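PDB 3HFQ: uncharacterized protein lp_2219 from Lactobacillus plantarum, which is of unknown function but adopts the seven-bladed beta-propeller fold of the lactonase family and, by family resemblance, may hydrolyse a sugar lactone. Local coordinates for residues A[17-22]-A[30-35]; A[10-15]-A[39-44]; A[1-6]-A[23-28]. The protein carries 1 engineered substitution. All coordinates share one frame; numbering follows the deposited sequence.

Contact 1: A[17-22]-A[30-35]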
ATOM      1  N   GLY A  17     -15.130 -10.778   2.119  1.00 14.76           N
ATOM      2  CA  GLY A  17     -14.240 -10.148   3.079  1.00 17.07           C
ATOM      3  C   GLY A  17     -12.758 -10.399   2.878  1.00 11.01           C
ATOM      4  O   GLY A  17     -12.234 -10.281   1.768  1.00 10.70           O
ATOM      5  N   ILE A  18     -12.080 -10.744   3.968  1.00  8.26           N
ATOM      6  CA  ILE A  18     -10.646 -11.005   3.941  1.00  8.42           C
ATOM      7  C   ILE A  18     -10.374 -12.489   3.719  1.00 13.02           C
ATOM      8  O   ILE A  18     -10.901 -13.343   4.439  1.00 12.33           O
ATOM      9  CB  ILE A  18      -9.993 -10.559   5.271  1.00  7.38           C
ATOM     10  CG1 ILE A  18     -10.284  -9.076   5.507  1.00 10.56           C
ATOM     11  CG2 ILE A  18      -8.487 -10.799   5.230  1.00  8.26           C
ATOM     12  CD1 ILE A  18      -9.914  -8.588   6.887  1.00 14.77           C
ATOM     13  N   TYR A  19      -9.560 -12.795   2.714  1.00 10.28           N
ATOM     14  CA  TYR A  19      -9.213 -14.178   2.414  1.00 10.63           C
ATOM     15  C   TYR A  19      -7.786 -14.478   2.839  1.00  9.93           C
ATOM     16  O   TYR A  19      -7.011 -13.568   3.140  1.00  9.24           O
ATOM     17  CB  TYR A  19      -9.385 -14.476   0.915  1.00 10.92           C
ATOM     18  CG  TYR A  19     -10.825 -14.411   0.449  1.00 13.44           C
ATOM     19  CD1 TYR A  19     -11.434 -13.185   0.184  1.00 10.96           C
ATOM     20  CD2 TYR A  19     -11.598 -15.569   0.337  1.00 13.10           C
ATOM     21  CE1 TYR A  19     -12.777 -13.108  -0.175  1.00 11.46           C
ATOM     22  CE2 TYR A  19     -12.948 -15.504  -0.020  1.00 14.60           C
ATOM     23  CZ  TYR A  19     -13.529 -14.268  -0.274  1.00 13.71           C
ATOM     24  OH  TYR A  19     -14.856 -14.181  -0.621  1.00 12.48           O
ATOM     25  N   GLN A  20      -7.447 -15.762   2.874  1.00  9.86           N
ATOM     26  CA  GLN A  20      -6.105 -16.170   3.255  1.00  8.73           C
ATOM     27  C   GLN A  20      -5.637 -17.302   2.357  1.00 10.21           C
ATOM     28  O   GLN A  20      -6.432 -18.130   1.908  1.00 10.72           O
ATOM     29  CB  GLN A  20      -6.069 -16.585   4.732  1.00  8.74           C
ATOM     30  CG  GLN A  20      -6.778 -17.890   5.078  1.00 11.14           C
ATOM     31  CD  GLN A  20      -6.873 -18.110   6.579  1.00 14.63           C
ATOM     32  OE1 GLN A  20      -5.957 -17.762   7.328  1.00 14.74           O
ATOM     33  NE2 GLN A  20      -7.978 -18.699   7.025  1.00  8.39           N
ATOM     34  N   GLY A  21      -4.342 -17.318   2.078  1.00  9.67           N
ATOM     35  CA  GLY A  21      -3.799 -18.351   1.223  1.00 10.96           C
ATOM     36  C   GLY A  21      -2.424 -18.790   1.665  1.00 16.49           C
ATOM     37  O   GLY A  21      -1.922 -18.373   2.712  1.00 13.65           O
ATOM     38  N   THR A  22      -1.809 -19.633   0.848  1.00 12.07           N
ATOM     39  CA  THR A  22      -0.492 -20.156   1.147  1.00 12.61           C
ATOM     40  C   THR A  22       0.387 -20.151  -0.094  1.00 12.83           C
ATOM     41  O   THR A  22      -0.065 -20.484  -1.189  1.00 11.97           O
ATOM     42  CB  THR A  22      -0.589 -21.605   1.656  1.00 16.46           C
ATOM     43  OG1 THR A  22      -1.420 -21.646   2.822  1.00 15.66           O
ATOM     44  CG2 THR A  22       0.794 -22.151   1.992  1.00 16.20           C
ATOM     45  N   LEU A  30       0.480 -21.223  -5.346  1.00 12.14           N
ATOM     46  CA  LEU A  30      -0.222 -20.193  -4.593  1.00 12.55           C
ATOM     47  C   LEU A  30      -1.678 -20.635  -4.505  1.00 14.52           C
ATOM     48  O   LEU A  30      -2.294 -20.952  -5.521  1.00 12.78           O
ATOM     49  CB  LEU A  30      -0.152 -18.852  -5.320  1.00 11.40           C
ATOM     50  CG  LEU A  30      -0.995 -17.743  -4.690  1.00 17.45           C
ATOM     51  CD1 LEU A  30      -0.378 -17.353  -3.357  1.00 14.54           C
ATOM     52  CD2 LEU A  30      -1.072 -16.540  -5.624  1.00 18.39           C
ATOM     53  N   THR A  31      -2.227 -20.654  -3.294  1.00 15.37           N
ATOM     54  CA  THR A  31      -3.616 -21.058  -3.103  1.00 19.55           C
ATOM     55  C   THR A  31      -4.395 -19.995  -2.338  1.00 17.45           C
ATOM     56  O   THR A  31      -3.813 -19.137  -1.671  1.00 17.78           O
ATOM     57  CB  THR A  31      -3.733 -22.347  -2.257  1.00 20.35           C
ATOM     58  OG1 THR A  31      -3.208 -22.099  -0.948  1.00 19.58           O
ATOM     59  CG2 THR A  31      -2.980 -23.499  -2.890  1.00 21.31           C
ATOM     60  N   ASN A  32      -5.715 -20.047  -2.460  1.00 10.13           N
ATOM     61  CA  ASN A  32      -6.594 -19.165  -1.708  1.00 13.84           C
ATOM     62  C   ASN A  32      -7.310 -20.209  -0.863  1.00 11.89           C
ATOM     63  O   ASN A  32      -8.204 -20.900  -1.349  1.00 14.08           O
ATOM     64  CB  ASN A  32      -7.593 -18.433  -2.613  1.00 10.63           C
ATOM     65  CG  ASN A  32      -8.628 -17.646  -1.819  1.00 15.47           C
ATOM     66  OD1 ASN A  32      -9.446 -16.919  -2.385  1.00 20.08           O
ATOM     67  ND2 ASN A  32      -8.600 -17.796  -0.498  1.00  8.40           N
ATOM     68  N   ASP A  33      -6.876 -20.353   0.385  1.00 10.89           N
ATOM     69  CA  ASP A  33      -7.444 -21.347   1.287  1.00 11.31           C
ATOM     70  C   ASP A  33      -8.854 -21.048   1.774  1.00 13.69           C
ATOM     71  O   ASP A  33      -9.535 -21.931   2.292  1.00 15.01           O
ATOM     72  CB  ASP A  33      -6.513 -21.559   2.487  1.00 10.78           C
ATOM     73  CG  ASP A  33      -5.111 -21.963   2.067  1.00 16.53           C
ATOM     74  OD1 ASP A  33      -4.985 -22.832   1.180  1.00 13.72           O
ATOM     75  OD2 ASP A  33      -4.132 -21.417   2.623  1.00 17.61           O
ATOM     76  N   GLY A  34      -9.298 -19.809   1.617  1.00 11.29           N
ATOM     77  CA  GLY A  34     -10.640 -19.480   2.053  1.00 15.93           C
ATOM     78  C   GLY A  34     -10.762 -18.173   2.802  1.00 12.31           C
ATOM     79  O   GLY A  34      -9.779 -17.471   3.033  1.00 11.51           O
ATOM     80  N   LEU A  35     -11.994 -17.857   3.182  1.00 15.71           N
ATOM     81  CA  LEU A  35     -12.311 -16.634   3.903  1.00 11.48           C
ATOM     82  C   LEU A  35     -11.801 -16.675   5.342  1.00 15.30           C
ATOM     83  O   LEU A  35     -12.048 -17.634   6.072  1.00 16.86           O
ATOM     84  CB  LEU A  35     -13.826 -16.431   3.903  1.00 14.45           C
ATOM     85  CG  LEU A  35     -14.374 -15.149   4.526  1.00 16.58           C
ATOM     86  CD1 LEU A  35     -14.061 -13.972   3.614  1.00 15.06           C
ATOM     87  CD2 LEU A  35     -15.883 -15.284   4.722  1.00 14.95           C
TER
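With CG anti to the carbonyl carbon (chi1 -66°), the ring of Tyr-19 lies beside the backbone of Gly-34 and Leu-35; Leu-35 in turn, its CG opposite the backbone N (chi1 -176°), brings CD1 over a face of that ring. The methyl carbon Leu-35 CD1 sits 4.0 Å from the centroid of the Tyr-19 ring, displaced toward the rim, in a CH-pi contact. The same methyl presses on the backbone, with Leu-35 CD1 3.3 Å from Ile-18 O. At the far end of the ring, Tyr-19 OH is hydrogen-bonded to Gln-16 N.

These residues belong to the beta hairpin of strands 17-24 and 29-38, the two outer strands of a four-stranded propeller blade. Its antiparallel ladder is interrupted by a classic beta bulge, in which Asp-33 and Gly-34 both face Gln-20. Gln-20 N donates to Gly-34 O at 2.9 Å, while Gln-20 O receives two weak bonds, from Asp-33 N and Gly-34 N. Gly-34 has backbone angles at which a side chain would collide with the carbonyl oxygen of Asp-33. Gly-21 CA makes a CA-H...O contact of 3.0 Å with Thr-31 O, and a CB on Gly-21 would clash with that oxygen. Beyond the bulge, Thr-31 N reaches Thr-22 O at 3.0 Å.

At the bulge the Asp-33 side chain reaches two threonine hydroxyls. Thr-22 OG1 donates to the syn lone pair of Asp-33 OD2 over 2.7 Å, and Thr-31 OG1 meets Asp-33 OD1 at 2.9 Å from above the carboxylate plane. One hydroxyl on each oxygen thus restrains the rotation of the carboxylate. Gln-20 lays CG against Gly-34 O and extends its amide past the hairpin, where OE1 bonds to Arg-4 and NE2 to Gln-73 O.

Contact 2: A[10-15]-A[39-44]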
ATOM      1  N   TYR A  10     -12.597  -5.762  -2.137  1.00 12.76           N
ATOM      2  CA  TYR A  10     -13.758  -4.889  -2.198  1.00 11.55           C
ATOM      3  C   TYR A  10     -14.832  -5.959  -2.071  1.00 12.85           C
ATOM      4  O   TYR A  10     -14.574  -7.121  -2.388  1.00  9.90           O
ATOM      5  CB  TYR A  10     -13.887  -4.234  -3.568  1.00 12.54           C
ATOM      6  CG  TYR A  10     -13.297  -2.852  -3.666  1.00 12.57           C
ATOM      7  CD1 TYR A  10     -13.963  -1.750  -3.135  1.00 13.30           C
ATOM      8  CD2 TYR A  10     -12.068  -2.647  -4.286  1.00 13.81           C
ATOM      9  CE1 TYR A  10     -13.425  -0.468  -3.238  1.00 14.93           C
ATOM     10  CE2 TYR A  10     -11.521  -1.378  -4.392  1.00 17.49           C
ATOM     11  CZ  TYR A  10     -12.201  -0.293  -3.862  1.00 17.40           C
ATOM     12  OH  TYR A  10     -11.662   0.967  -3.980  1.00 16.77           O
ATOM     13  N   THR A  11     -16.019  -5.596  -1.605  1.00 11.76           N
ATOM     14  CA  THR A  11     -17.088  -6.579  -1.484  1.00 13.30           C
ATOM     15  C   THR A  11     -18.339  -6.039  -2.157  1.00 18.25           C
ATOM     16  O   THR A  11     -19.401  -5.943  -1.543  1.00 21.52           O
ATOM     17  CB  THR A  11     -17.393  -6.899  -0.010  1.00 15.21           C
ATOM     18  OG1 THR A  11     -17.675  -5.685   0.698  1.00 14.00           O
ATOM     19  CG2 THR A  11     -16.204  -7.597   0.633  1.00  7.77           C
ATOM     20  N   LYS A  12     -18.195  -5.691  -3.431  1.00 18.37           N
ATOM     21  CA  LYS A  12     -19.290  -5.138  -4.218  1.00 22.87           C
ATOM     22  C   LYS A  12     -19.928  -6.158  -5.157  1.00 22.07           C
ATOM     23  O   LYS A  12     -21.006  -5.910  -5.697  1.00 19.65           O
ATOM     24  CB  LYS A  12     -18.790  -3.936  -5.028  1.00 23.86           C
ATOM     25  CG  LYS A  12     -18.284  -2.781  -4.170  1.00 31.18           C
ATOM     26  CD  LYS A  12     -17.834  -1.586  -5.008  1.00 43.85           C
ATOM     27  CE  LYS A  12     -16.542  -1.870  -5.765  1.00 49.16           C
ATOM     28  NZ  LYS A  12     -16.028  -0.658  -6.473  1.00 52.69           N
ATOM     29  N   LYS A  13     -19.272  -7.299  -5.352  1.00 17.92           N
ATOM     30  CA  LYS A  13     -19.802  -8.327  -6.242  1.00 21.17           C
ATOM     31  C   LYS A  13     -19.913  -9.722  -5.635  1.00 24.87           C
ATOM     32  O   LYS A  13     -21.018 -10.199  -5.371  1.00 29.77           O
ATOM     33  CB  LYS A  13     -18.968  -8.392  -7.529  1.00 23.25           C
ATOM     34  CG  LYS A  13     -19.096  -7.145  -8.397  1.00 25.85           C
ATOM     35  CD  LYS A  13     -18.335  -7.265  -9.712  1.00 31.81           C
ATOM     36  CE  LYS A  13     -16.832  -7.162  -9.514  1.00 34.84           C
ATOM     37  NZ  LYS A  13     -16.101  -7.229 -10.811  1.00 31.58           N
ATOM     38  N   THR A  14     -18.782 -10.384  -5.413  1.00 19.99           N
ATOM     39  CA  THR A  14     -18.817 -11.733  -4.862  1.00 21.82           C
ATOM     40  C   THR A  14     -17.972 -11.979  -3.614  1.00 19.47           C
ATOM     41  O   THR A  14     -18.162 -12.980  -2.926  1.00 19.89           O
ATOM     42  CB  THR A  14     -18.399 -12.764  -5.924  1.00 23.13           C
ATOM     43  OG1 THR A  14     -18.388 -14.070  -5.338  1.00 34.30           O
ATOM     44  CG2 THR A  14     -17.016 -12.446  -6.459  1.00 12.79           C
ATOM     45  N   SER A  15     -17.040 -11.079  -3.323  1.00 14.67           N
ATOM     46  CA  SER A  15     -16.179 -11.237  -2.151  1.00 13.79           C
ATOM     47  C   SER A  15     -16.954 -11.143  -0.837  1.00 11.71           C
ATOM     48  O   SER A  15     -17.904 -10.371  -0.724  1.00 12.13           O
ATOM     49  CB  SER A  15     -15.079 -10.174  -2.158  1.00 14.01           C
ATOM     50  OG  SER A  15     -14.342 -10.202  -0.948  1.00 12.48           O
ATOM     51  N   THR A  39     -16.362  -9.481   6.344  1.00 17.74           N
ATOM     52  CA  THR A  39     -16.421  -8.048   6.605  1.00 16.30           C
ATOM     53  C   THR A  39     -16.631  -7.296   5.286  1.00 17.83           C
ATOM     54  O   THR A  39     -16.487  -7.874   4.209  1.00 16.24           O
ATOM     55  CB  THR A  39     -15.120  -7.574   7.307  1.00 17.89           C
ATOM     56  OG1 THR A  39     -15.201  -6.174   7.594  1.00 17.01           O
ATOM     57  CG2 THR A  39     -13.906  -7.853   6.431  1.00 13.96           C
ATOM     58  N   GLN A  40     -16.981  -6.015   5.363  1.00 14.94           N
ATOM     59  CA  GLN A  40     -17.233  -5.230   4.158  1.00 13.74           C
ATOM     60  C   GLN A  40     -16.105  -4.292   3.735  1.00 15.77           C
ATOM     61  O   GLN A  40     -15.567  -3.549   4.549  1.00 14.22           O
ATOM     62  CB  GLN A  40     -18.523  -4.419   4.320  1.00 20.83           C
ATOM     63  CG  GLN A  40     -19.791  -5.262   4.328  1.00 31.02           C
ATOM     64  CD  GLN A  40     -20.005  -5.997   3.018  1.00 37.62           C
ATOM     65  OE1 GLN A  40     -20.161  -5.377   1.963  1.00 36.14           O
ATOM     66  NE2 GLN A  40     -20.008  -7.324   3.079  1.00 39.71           N
ATOM     67  N   ASN A  41     -15.775  -4.344   2.445  1.00 13.19           N
ATOM     68  CA  ASN A  41     -14.740  -3.514   1.824  1.00 15.38           C
ATOM     69  C   ASN A  41     -13.399  -3.399   2.547  1.00 14.30           C
ATOM     70  O   ASN A  41     -12.908  -2.297   2.797  1.00 12.55           O
ATOM     71  CB  ASN A  41     -15.296  -2.110   1.552  1.00 19.17           C
ATOM     72  CG  ASN A  41     -16.004  -2.003   0.205  1.00 28.59           C
ATOM     73  OD1 ASN A  41     -16.349  -3.009  -0.426  1.00 22.19           O
ATOM     74  ND2 ASN A  41     -16.229  -0.773  -0.238  1.00 32.62           N
ATOM     75  N   PRO A  42     -12.780  -4.539   2.889  1.00 12.17           N
ATOM     76  CA  PRO A  42     -11.485  -4.509   3.578  1.00 10.05           C
ATOM     77  C   PRO A  42     -10.403  -4.339   2.513  1.00 12.57           C
ATOM     78  O   PRO A  42      -9.604  -5.247   2.275  1.00 11.51           O
ATOM     79  CB  PRO A  42     -11.434  -5.874   4.247  1.00  7.45           C
ATOM     80  CG  PRO A  42     -12.087  -6.752   3.201  1.00  5.79           C
ATOM     81  CD  PRO A  42     -13.288  -5.922   2.776  1.00  8.23           C
ATOM     82  N   THR A  43     -10.383  -3.163   1.887  1.00  9.72           N
ATOM     83  CA  THR A  43      -9.450  -2.867   0.796  1.00  9.27           C
ATOM     84  C   THR A  43      -7.974  -2.722   1.144  1.00 13.42           C
ATOM     85  O   THR A  43      -7.133  -2.691   0.246  1.00 10.56           O
ATOM     86  CB  THR A  43      -9.901  -1.617   0.016  1.00 12.46           C
ATOM     87  OG1 THR A  43      -9.767  -0.458   0.845  1.00 11.81           O
ATOM     88  CG2 THR A  43     -11.359  -1.759  -0.407  1.00 14.84           C
ATOM     89  N   TYR A  44      -7.650  -2.592   2.426  1.00  9.57           N
ATOM     90  CA  TYR A  44      -6.251  -2.528   2.831  1.00 12.38           C
ATOM     91  C   TYR A  44      -6.109  -3.150   4.211  1.00 10.21           C
ATOM     92  O   TYR A  44      -7.012  -3.045   5.044  1.00 12.42           O
ATOM     93  CB  TYR A  44      -5.701  -1.098   2.828  1.00  9.98           C
ATOM     94  CG  TYR A  44      -4.250  -1.068   2.377  1.00  9.51           C
ATOM     95  CD1 TYR A  44      -3.923  -1.145   1.023  1.00 13.20           C
ATOM     96  CD2 TYR A  44      -3.208  -1.023   3.302  1.00 10.31           C
ATOM     97  CE1 TYR A  44      -2.588  -1.185   0.598  1.00 14.70           C
ATOM     98  CE2 TYR A  44      -1.871  -1.063   2.891  1.00 11.01           C
ATOM     99  CZ  TYR A  44      -1.570  -1.142   1.540  1.00 13.65           C
ATOM    100  OH  TYR A  44      -0.254  -1.173   1.132  1.00 13.85           O
TER
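Thr-43 CG2 sits over the centre of the Tyr-10 ring, 3.6 Å from its centroid, in a CH-pi contact that forms the tight part of this junction. With Thr-43 CG2 anti to its carbonyl carbon (OG1 at chi1 68°), the methyl and not the hydroxyl meets the ring. Beside it, the Asn-41 amide stands perpendicular to the aromatic plane, ND2 facing the ring edge at 3.8 Å from Tyr-10 CD1. Asn-41 OD1 accepts a nearly straight bond (166°) from Thr-11 N, the residue after Tyr-10, at 2.9 Å, and Asn-41 N returns one to Thr-11 OG1, also at 2.9 Å.

The contact joins the loop linking strands 2-9 and 17-24 of one propeller blade to the connection from strand 29-38 into strand 45-47 of the next. That connection bends through an inverse gamma turn centred on Pro-42, whose CD packs on Thr-11 CG2.

The solvent side, with exposed Lys-12 and Gln-40, is looser: the amine of Lys-12 reaches over the rim of the opposite Tyr-10 face. Gln-40 OE1 still comes within 2.8 Å of Thr-11 OG1. The Tyr-10 side chain lies about 5 Å from a phosphate ion, probably from the crystallisation liquor.

Contact 3: A[1-6]-A[23-28]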
HETATM    1  N   MSE A   1       8.901 -24.437   1.764  1.00 19.03           N
HETATM    2  CA  MSE A   1       8.164 -24.088   3.010  1.00 22.33           C
HETATM    3  C   MSE A   1       6.819 -23.454   2.662  1.00 22.34           C
HETATM    4  O   MSE A   1       6.557 -23.136   1.502  1.00 21.16           O
HETATM    5  CB  MSE A   1       8.988 -23.114   3.858  1.00 31.28           C
HETATM    6  CG  MSE A   1       9.134 -21.726   3.256  1.00 36.21           C
HETATM    7 SE   MSE A   1      10.192 -20.565   4.384  1.00 72.33          SE
HETATM    8  CE  MSE A   1       8.870 -20.190   5.742  1.00 53.06           C
ATOM      9  N   GLN A   2       5.975 -23.270   3.671  1.00 18.17           N
ATOM     10  CA  GLN A   2       4.660 -22.673   3.473  1.00 17.28           C
ATOM     11  C   GLN A   2       4.614 -21.274   4.084  1.00 20.84           C
ATOM     12  O   GLN A   2       4.979 -21.084   5.243  1.00 19.03           O
ATOM     13  CB  GLN A   2       3.576 -23.543   4.118  1.00 20.68           C
ATOM     14  CG  GLN A   2       3.558 -24.992   3.650  1.00 24.86           C
ATOM     15  CD  GLN A   2       2.453 -25.802   4.309  1.00 32.66           C
ATOM     16  OE1 GLN A   2       2.282 -25.765   5.528  1.00 35.25           O
ATOM     17  NE2 GLN A   2       1.702 -26.547   3.503  1.00 29.48           N
ATOM     18  N   GLU A   3       4.170 -20.300   3.296  1.00 15.41           N
ATOM     19  CA  GLU A   3       4.067 -18.924   3.764  1.00 15.78           C
ATOM     20  C   GLU A   3       2.633 -18.439   3.625  1.00 15.30           C
ATOM     21  O   GLU A   3       2.040 -18.505   2.548  1.00 13.48           O
ATOM     22  CB  GLU A   3       5.008 -18.017   2.971  1.00 15.15           C
ATOM     23  CG  GLU A   3       6.481 -18.344   3.186  1.00 18.57           C
ATOM     24  CD  GLU A   3       7.400 -17.432   2.407  1.00 20.65           C
ATOM     25  OE1 GLU A   3       7.189 -17.287   1.183  1.00 18.41           O
ATOM     26  OE2 GLU A   3       8.335 -16.868   3.015  1.00 22.93           O
ATOM     27  N   ARG A   4       2.092 -17.945   4.731  1.00 14.37           N
ATOM     28  CA  ARG A   4       0.722 -17.459   4.795  1.00 14.62           C
ATOM     29  C   ARG A   4       0.584 -16.054   4.221  1.00 15.61           C
ATOM     30  O   ARG A   4       1.430 -15.188   4.459  1.00 14.45           O
ATOM     31  CB  ARG A   4       0.255 -17.474   6.250  1.00  9.49           C
ATOM     32  CG  ARG A   4      -1.213 -17.195   6.448  1.00 14.27           C
ATOM     33  CD  ARG A   4      -1.530 -17.241   7.930  1.00 18.68           C
ATOM     34  NE  ARG A   4      -2.951 -17.099   8.206  1.00 16.96           N
ATOM     35  CZ  ARG A   4      -3.460 -17.060   9.431  1.00 13.27           C
ATOM     36  NH1 ARG A   4      -2.658 -17.151  10.481  1.00 15.69           N
ATOM     37  NH2 ARG A   4      -4.768 -16.932   9.607  1.00 16.13           N
ATOM     38  N   ILE A   5      -0.496 -15.842   3.474  1.00 15.06           N
ATOM     39  CA  ILE A   5      -0.776 -14.557   2.841  1.00 14.84           C
ATOM     40  C   ILE A   5      -2.225 -14.161   3.104  1.00 16.15           C
ATOM     41  O   ILE A   5      -3.112 -15.014   3.091  1.00 14.75           O
ATOM     42  CB  ILE A   5      -0.618 -14.633   1.306  1.00 18.47           C
ATOM     43  CG1 ILE A   5       0.727 -15.250   0.935  1.00 28.39           C
ATOM     44  CG2 ILE A   5      -0.764 -13.242   0.704  1.00 14.38           C
ATOM     45  CD1 ILE A   5       0.855 -15.568  -0.551  1.00 29.61           C
ATOM     46  N   LEU A   6      -2.457 -12.872   3.339  1.00 11.09           N
ATOM     47  CA  LEU A   6      -3.807 -12.366   3.562  1.00  9.25           C
ATOM     48  C   LEU A   6      -4.175 -11.485   2.373  1.00 10.56           C
ATOM     49  O   LEU A   6      -3.340 -10.733   1.866  1.00 13.31           O
ATOM     50  CB  LEU A   6      -3.880 -11.551   4.858  1.00 13.85           C
ATOM     51  CG  LEU A   6      -3.489 -12.279   6.148  1.00 14.64           C
ATOM     52  CD1 LEU A   6      -3.768 -11.374   7.350  1.00 15.30           C
ATOM     53  CD2 LEU A   6      -4.274 -13.585   6.264  1.00 12.54           C
ATOM     54  N   LEU A  23       1.639 -19.745   0.087  1.00 10.63           N
ATOM     55  CA  LEU A  23       2.615 -19.753  -0.992  1.00 13.27           C
ATOM     56  C   LEU A  23       3.575 -20.884  -0.628  1.00 13.34           C
ATOM     57  O   LEU A  23       4.240 -20.833   0.409  1.00 10.89           O
ATOM     58  CB  LEU A  23       3.361 -18.411  -1.064  1.00 18.57           C
ATOM     59  CG  LEU A  23       4.693 -18.329  -1.829  1.00 23.29           C
ATOM     60  CD1 LEU A  23       4.613 -19.073  -3.148  1.00 18.61           C
ATOM     61  CD2 LEU A  23       5.049 -16.863  -2.057  1.00 21.78           C
ATOM     62  N   ASP A  24       3.609 -21.922  -1.458  1.00 15.33           N
ATOM     63  CA  ASP A  24       4.483 -23.067  -1.223  1.00 17.20           C
ATOM     64  C   ASP A  24       5.760 -22.808  -2.027  1.00 13.54           C
ATOM     65  O   ASP A  24       5.756 -22.877  -3.254  1.00 16.00           O
ATOM     66  CB  ASP A  24       3.807 -24.351  -1.708  1.00 18.02           C
ATOM     67  CG  ASP A  24       4.541 -25.607  -1.267  1.00 24.95           C
ATOM     68  OD1 ASP A  24       5.778 -25.663  -1.428  1.00 25.79           O
ATOM     69  OD2 ASP A  24       3.875 -26.548  -0.777  1.00 27.76           O
ATOM     70  N   THR A  25       6.854 -22.499  -1.335  1.00 16.00           N
ATOM     71  CA  THR A  25       8.148 -22.177  -1.965  1.00 14.89           C
ATOM     72  C   THR A  25       8.815 -23.321  -2.734  1.00 19.04           C
ATOM     73  O   THR A  25       9.632 -23.064  -3.639  1.00 16.79           O
ATOM     74  CB  THR A  25       9.138 -21.664  -0.899  1.00 16.56           C
ATOM     75  OG1 THR A  25       9.333 -22.668   0.102  1.00 25.39           O
ATOM     76  CG2 THR A  25       8.611 -20.402  -0.240  1.00 22.00           C
ATOM     77  N   THR A  26       8.474 -24.563  -2.385  1.00 15.61           N
ATOM     78  CA  THR A  26       9.059 -25.708  -3.077  1.00 19.61           C
ATOM     79  C   THR A  26       8.204 -26.167  -4.271  1.00 20.66           C
ATOM     80  O   THR A  26       8.736 -26.394  -5.350  1.00 19.46           O
ATOM     81  CB  THR A  26       9.260 -26.905  -2.127  1.00 26.05           C
ATOM     82  OG1 THR A  26       9.914 -26.479  -0.926  1.00 24.77           O
ATOM     83  CG2 THR A  26      10.111 -27.989  -2.787  1.00 29.78           C
ATOM     84  N   ALA A  27       6.896 -26.316  -4.058  1.00 17.17           N
ATOM     85  CA  ALA A  27       5.980 -26.733  -5.104  1.00 18.00           C
ATOM     86  C   ALA A  27       5.752 -25.637  -6.106  1.00 19.13           C
ATOM     87  O   ALA A  27       5.326 -25.852  -7.222  1.00 16.93           O
ATOM     88  CB  ALA A  27       4.656 -27.174  -4.509  1.00 17.62           C
ATOM     89  N   LYS A  28       6.020 -24.432  -5.659  1.00 16.81           N
ATOM     90  CA  LYS A  28       5.925 -23.271  -6.494  1.00 13.53           C
ATOM     91  C   LYS A  28       4.464 -22.911  -6.782  1.00 18.00           C
ATOM     92  O   LYS A  28       4.089 -22.574  -7.905  1.00 16.03           O
ATOM     93  CB  LYS A  28       6.657 -23.531  -7.801  1.00 19.20           C
ATOM     94  CG  LYS A  28       8.094 -24.044  -7.617  1.00 19.15           C
ATOM     95  CD  LYS A  28       8.990 -23.008  -6.955  1.00 18.62           C
ATOM     96  CE  LYS A  28      10.442 -23.471  -6.892  1.00 19.58           C
ATOM     97  NZ  LYS A  28      11.338 -22.491  -6.216  1.00 27.77           N
TER
HETATM   98  O   HOH W   1       7.061 -26.506   0.931  1.00 30.17           O
HETATM   99  O   HOH W   2       1.621 -26.030   0.707  1.00 28.93           O
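The carboxylate of Asp-24, whose CA makes a CA-H...O contact with Met-1 O, is met from several directions. Thr-26 N approaches OD1 nearly along the C-O axis, whereas Ala-27 N comes from above the carboxylate plane, 2.9 Å from Asp-24 OD1; together they form an Asx turn and an Asx motif where the chain leaves strand 17-24. Two waters link it to the chain's first residues. One donates to Asp-24 OD1 (2.8 Å) and accepts from Met-1 N; the other donates to Asp-24 OD2 (2.7 Å) and accepts from Gln-2 NE2. An alanine at Asp-24 is likely to leave Thr-26 N, Ala-27 N and both waters without their acceptor, so that the turn could shift and the water-borne link to Met-1 and Gln-2 be lost.

Glu-3 and Leu-23 form a hydrogen-bonded antiparallel pair: Glu-3 N bonds to Leu-23 O at 2.9 Å and Leu-23 N to Glu-3 O at 2.8 Å. Thr-25 N extends the pairing to Met-1 O (2.9 Å). Their side chains, Glu-3 and Leu-23, run side by side, and Ile-5 CD1 touches Leu-23 CB at 3.8 Å. Glu-3 OE1 also lies against the Thr-25 methyl, with Asp-294, a like charge, close by. The terminal amine of Met-1, a selenomethionine, also comes very close to Thr-25 OG1; its probable positive charge would favour the Asp-24 carboxylate as an anion, the two joined through water.

All three contacts lie in or beside the blade ordered 29-38, 17-24, 2-9, 334-339, in which the C-terminal strand pairs with the N-terminal strand and closes the propeller ring. Contacts 1 and 3, centres about 12 Å apart, share strand 17-24: contact 3 joins it to strand 2-9 and contact 1 to strand 29-38, and their segments alternate along the chain. Contact 2 lies about 14 Å from contact 1 and about 24 Å from contact 3, centre to centre, at the opposite end of the hairpins. Its segments flank those of contact 1, which it meets where Ile-18 packs on Pro-42 and Thr-39, so the blade packs against the passage that leads to the next blade.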